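Local coordinates for RegF protein (Neisseria gonorrhoeae, PDB 4HOJ) that belongs to the glutathione S-transferase superfamily as a stringent starvation protein A homologue, and binds glutathione and calcium ions, at residues Lys179-Glu182 / Arg183-Arg187. Numbering follows the deposited sequence.
With CA (calcium ion), chain E.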
ATOM      1  N   LYS A 179       4.620 -15.117 -22.779  1.00 23.57           N
ATOM      2  CA  LYS A 179       5.994 -15.018 -23.275  1.00 23.65           C
ATOM      3  C   LYS A 179       6.814 -14.177 -22.295  1.00 22.13           C
ATOM      4  O   LYS A 179       7.947 -14.543 -21.939  1.00 25.64           O
ATOM      5  CB  LYS A 179       6.031 -14.422 -24.688  1.00 27.29           C
ATOM      6  CG  LYS A 179       7.461 -14.110 -25.169  1.00 35.92           C
ATOM      7  CD  LYS A 179       7.567 -13.859 -26.655  1.00 42.77           C
ATOM      8  CE  LYS A 179       8.971 -13.380 -27.008  1.00 42.34           C
ATOM      9  NZ  LYS A 179       9.255 -13.548 -28.449  1.00 48.51           N
ATOM     10  N   TYR A 180       6.243 -13.056 -21.857  1.00 21.26           N
ATOM     11  CA  TYR A 180       6.836 -12.276 -20.772  1.00 22.64           C
ATOM     12  C   TYR A 180       7.111 -13.111 -19.514  1.00 18.02           C
ATOM     13  O   TYR A 180       8.218 -13.024 -18.946  1.00 18.72           O
ATOM     14  CB  TYR A 180       5.958 -11.039 -20.438  1.00 20.77           C
ATOM     15  CG  TYR A 180       6.135 -10.477 -19.039  1.00 18.59           C
ATOM     16  CD1 TYR A 180       7.132  -9.529 -18.749  1.00 18.36           C
ATOM     17  CD2 TYR A 180       5.306 -10.896 -18.000  1.00 17.65           C
ATOM     18  CE1 TYR A 180       7.281  -9.017 -17.483  1.00 17.11           C
ATOM     19  CE2 TYR A 180       5.458 -10.395 -16.744  1.00 19.11           C
ATOM     20  CZ  TYR A 180       6.443  -9.464 -16.482  1.00 16.77           C
ATOM     21  OH  TYR A 180       6.573  -8.968 -15.206  1.00 19.85           O
ATOM     22  N   ALA A 181       6.141 -13.910 -19.080  1.00 17.20           N
ATOM     23  CA  ALA A 181       6.343 -14.684 -17.871  1.00 15.78           C
ATOM     24  C   ALA A 181       7.551 -15.602 -18.076  1.00 16.64           C
ATOM     25  O   ALA A 181       8.346 -15.726 -17.163  1.00 15.73           O
ATOM     26  CB  ALA A 181       5.129 -15.494 -17.549  1.00 15.53           C
ATOM     27  N   GLU A 182       7.668 -16.265 -19.222  1.00 18.46           N
ATOM     28  CA  GLU A 182       8.852 -17.109 -19.479  1.00 19.27           C
ATOM     29  C   GLU A 182      10.193 -16.356 -19.382  1.00 20.97           C
ATOM     30  O   GLU A 182      11.193 -16.906 -18.869  1.00 22.11           O
ATOM     31  CB  GLU A 182       8.736 -17.858 -20.815  1.00 22.48           C
ATOM     32  CG  GLU A 182       7.564 -18.840 -20.850  1.00 28.19           C
ATOM     33  CD  GLU A 182       7.505 -19.797 -19.655  1.00 35.58           C
ATOM     34  OE1 GLU A 182       8.543 -20.400 -19.266  1.00 33.37           O
ATOM     35  OE2 GLU A 182       6.397 -19.940 -19.091  1.00 42.55           O
ATOM     36  N   ARG A 183      10.236 -15.111 -19.826  1.00 20.10           N
ATOM     37  CA  ARG A 183      11.450 -14.319 -19.652  1.00 23.87           C
ATOM     38  C   ARG A 183      11.769 -14.090 -18.179  1.00 22.91           C
ATOM     39  O   ARG A 183      12.932 -14.214 -17.810  1.00 22.39           O
ATOM     40  CB  ARG A 183      11.352 -12.999 -20.400  1.00 27.75           C
ATOM     41  CG  ARG A 183      11.711 -13.166 -21.875  1.00 34.29           C
ATOM     42  CD  ARG A 183      12.006 -11.826 -22.537  1.00 40.86           C
ATOM     43  NE  ARG A 183      11.019 -10.827 -22.132  1.00 32.04           N
ATOM     44  CZ  ARG A 183       9.855 -10.654 -22.739  1.00 31.02           C
ATOM     45  NH1 ARG A 183       9.529 -11.393 -23.797  1.00 42.68           N
ATOM     46  NH2 ARG A 183       9.021  -9.735 -22.312  1.00 31.63           N
ATOM     47  N   ILE A 184      10.764 -13.770 -17.353  1.00 16.82           N
ATOM     48  CA  ILE A 184      11.014 -13.599 -15.943  1.00 15.27           C
ATOM     49  C   ILE A 184      11.543 -14.900 -15.338  1.00 15.36           C
ATOM     50  O   ILE A 184      12.501 -14.892 -14.536  1.00 14.67           O
ATOM     51  CB  ILE A 184       9.720 -13.206 -15.227  1.00 13.81           C
ATOM     52  CG1 ILE A 184       9.209 -11.889 -15.807  1.00 16.52           C
ATOM     53  CG2 ILE A 184       9.965 -13.083 -13.696  1.00 14.00           C
ATOM     54  CD1 ILE A 184      10.238 -10.715 -15.745  1.00 21.62           C
ATOM     55  N   PHE A 185      10.947 -16.028 -15.731  1.00 15.11           N
ATOM     56  CA  PHE A 185      11.275 -17.289 -15.065  1.00 13.26           C
ATOM     57  C   PHE A 185      12.659 -17.798 -15.479  1.00 14.90           C
ATOM     58  O   PHE A 185      13.217 -18.649 -14.756  1.00 17.15           O
ATOM     59  CB  PHE A 185      10.286 -18.388 -15.408  1.00 15.51           C
ATOM     60  CG  PHE A 185       8.836 -18.057 -15.102  1.00 11.71           C
ATOM     61  CD1 PHE A 185       8.459 -17.179 -14.056  1.00 11.65           C
ATOM     62  CD2 PHE A 185       7.842 -18.686 -15.861  1.00 13.33           C
ATOM     63  CE1 PHE A 185       7.075 -16.961 -13.824  1.00 12.81           C
ATOM     64  CE2 PHE A 185       6.505 -18.444 -15.627  1.00 13.66           C
ATOM     65  CZ  PHE A 185       6.135 -17.564 -14.592  1.00 12.92           C
ATOM     66  N   GLN A 186      13.213 -17.259 -16.570  1.00 16.37           N
ATOM     67  CA  GLN A 186      14.563 -17.616 -16.956  1.00 20.39           C
ATOM     68  C   GLN A 186      15.611 -16.852 -16.170  1.00 16.84           C
ATOM     69  O   GLN A 186      16.795 -17.116 -16.305  1.00 20.07           O
ATOM     70  CB  GLN A 186      14.731 -17.400 -18.454  1.00 23.97           C
ATOM     71  CG  GLN A 186      13.908 -18.443 -19.206  1.00 32.97           C
ATOM     72  CD  GLN A 186      13.739 -18.188 -20.698  1.00 43.62           C
ATOM     73  OE1 GLN A 186      14.156 -17.147 -21.239  1.00 47.18           O
ATOM     74  NE2 GLN A 186      13.111 -19.154 -21.382  1.00 45.03           N
ATOM     75  N   ARG A 187      15.208 -15.871 -15.362  1.00 15.55           N
ATOM     76  CA  ARG A 187      16.225 -15.101 -14.659  1.00 15.27           C
ATOM     77  C   ARG A 187      16.883 -15.994 -13.586  1.00 14.79           C
ATOM     78  O   ARG A 187      16.215 -16.713 -12.841  1.00 15.16           O
ATOM     79  CB  ARG A 187      15.633 -13.871 -13.979  1.00 15.27           C
ATOM     80  CG  ARG A 187      15.053 -12.842 -14.952  1.00 15.03           C
ATOM     81  CD  ARG A 187      14.499 -11.603 -14.235  1.00 14.41           C
ATOM     82  NE  ARG A 187      15.534 -10.845 -13.498  1.00 14.39           N
ATOM     83  CZ  ARG A 187      16.224  -9.860 -14.047  1.00 18.14           C
ATOM     84  NH1 ARG A 187      16.038  -9.547 -15.314  1.00 16.87           N
ATOM     85  NH2 ARG A 187      17.133  -9.235 -13.329  1.00 17.32           N
TER
HETATM   86 CA    CA E 304       4.364 -18.755 -19.495  1.00 61.13          CA
HETATM   87  O   HOH W   1       2.878 -20.169 -18.142  1.00 42.05           O
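Ile184 lays its CG1 over one face of the Tyr180 ring, a CH-pi contact 4.0 Å from the ring centroid and displaced toward the rim. Tyr180 swings CG anti to its own N (chi1 157°), which carries the ring along the helix to meet this branched side chain one turn on. The Arg183 guanidinium arrives near the ring's edge, with planes 69° apart; its NH2 is 3.8 Å from Tyr180 CB and its NH1 3.7 Å from Lys179 CG, so the long aliphatic part of the lysine lines the arginine's flank. On another side of the helix the small Ala181 makes room for Phe185, whose CZ lies 3.7 Å from Ala181 CB. Glu182 is bent at chi2 (-51°), its carboxylate steeply inclined to the Phe185 ring, and OE2 binds calcium at 2.4 Å beside a water; Leu178 belongs to the same site. Arg202 forms a salt bridge with OE1, so the carboxylate's negative charge is probably balanced by both calcium and Arg202. Beneath these side chains run i to i+4 backbone bonds, such as Ile184 N to Tyr180 O at 3.1 Å, while the last, Gln186 N to Glu182 O, is weak. Asp153 bonds the buried Tyr180 hydroxyl, and Lys142 O accepts from Arg183 NH2. Helix 175-185 thus packs Tyr180, Ala181, Ile184 and Phe185 against helix 151-161, and Phe185 also meets Phe190 of helix 188-193.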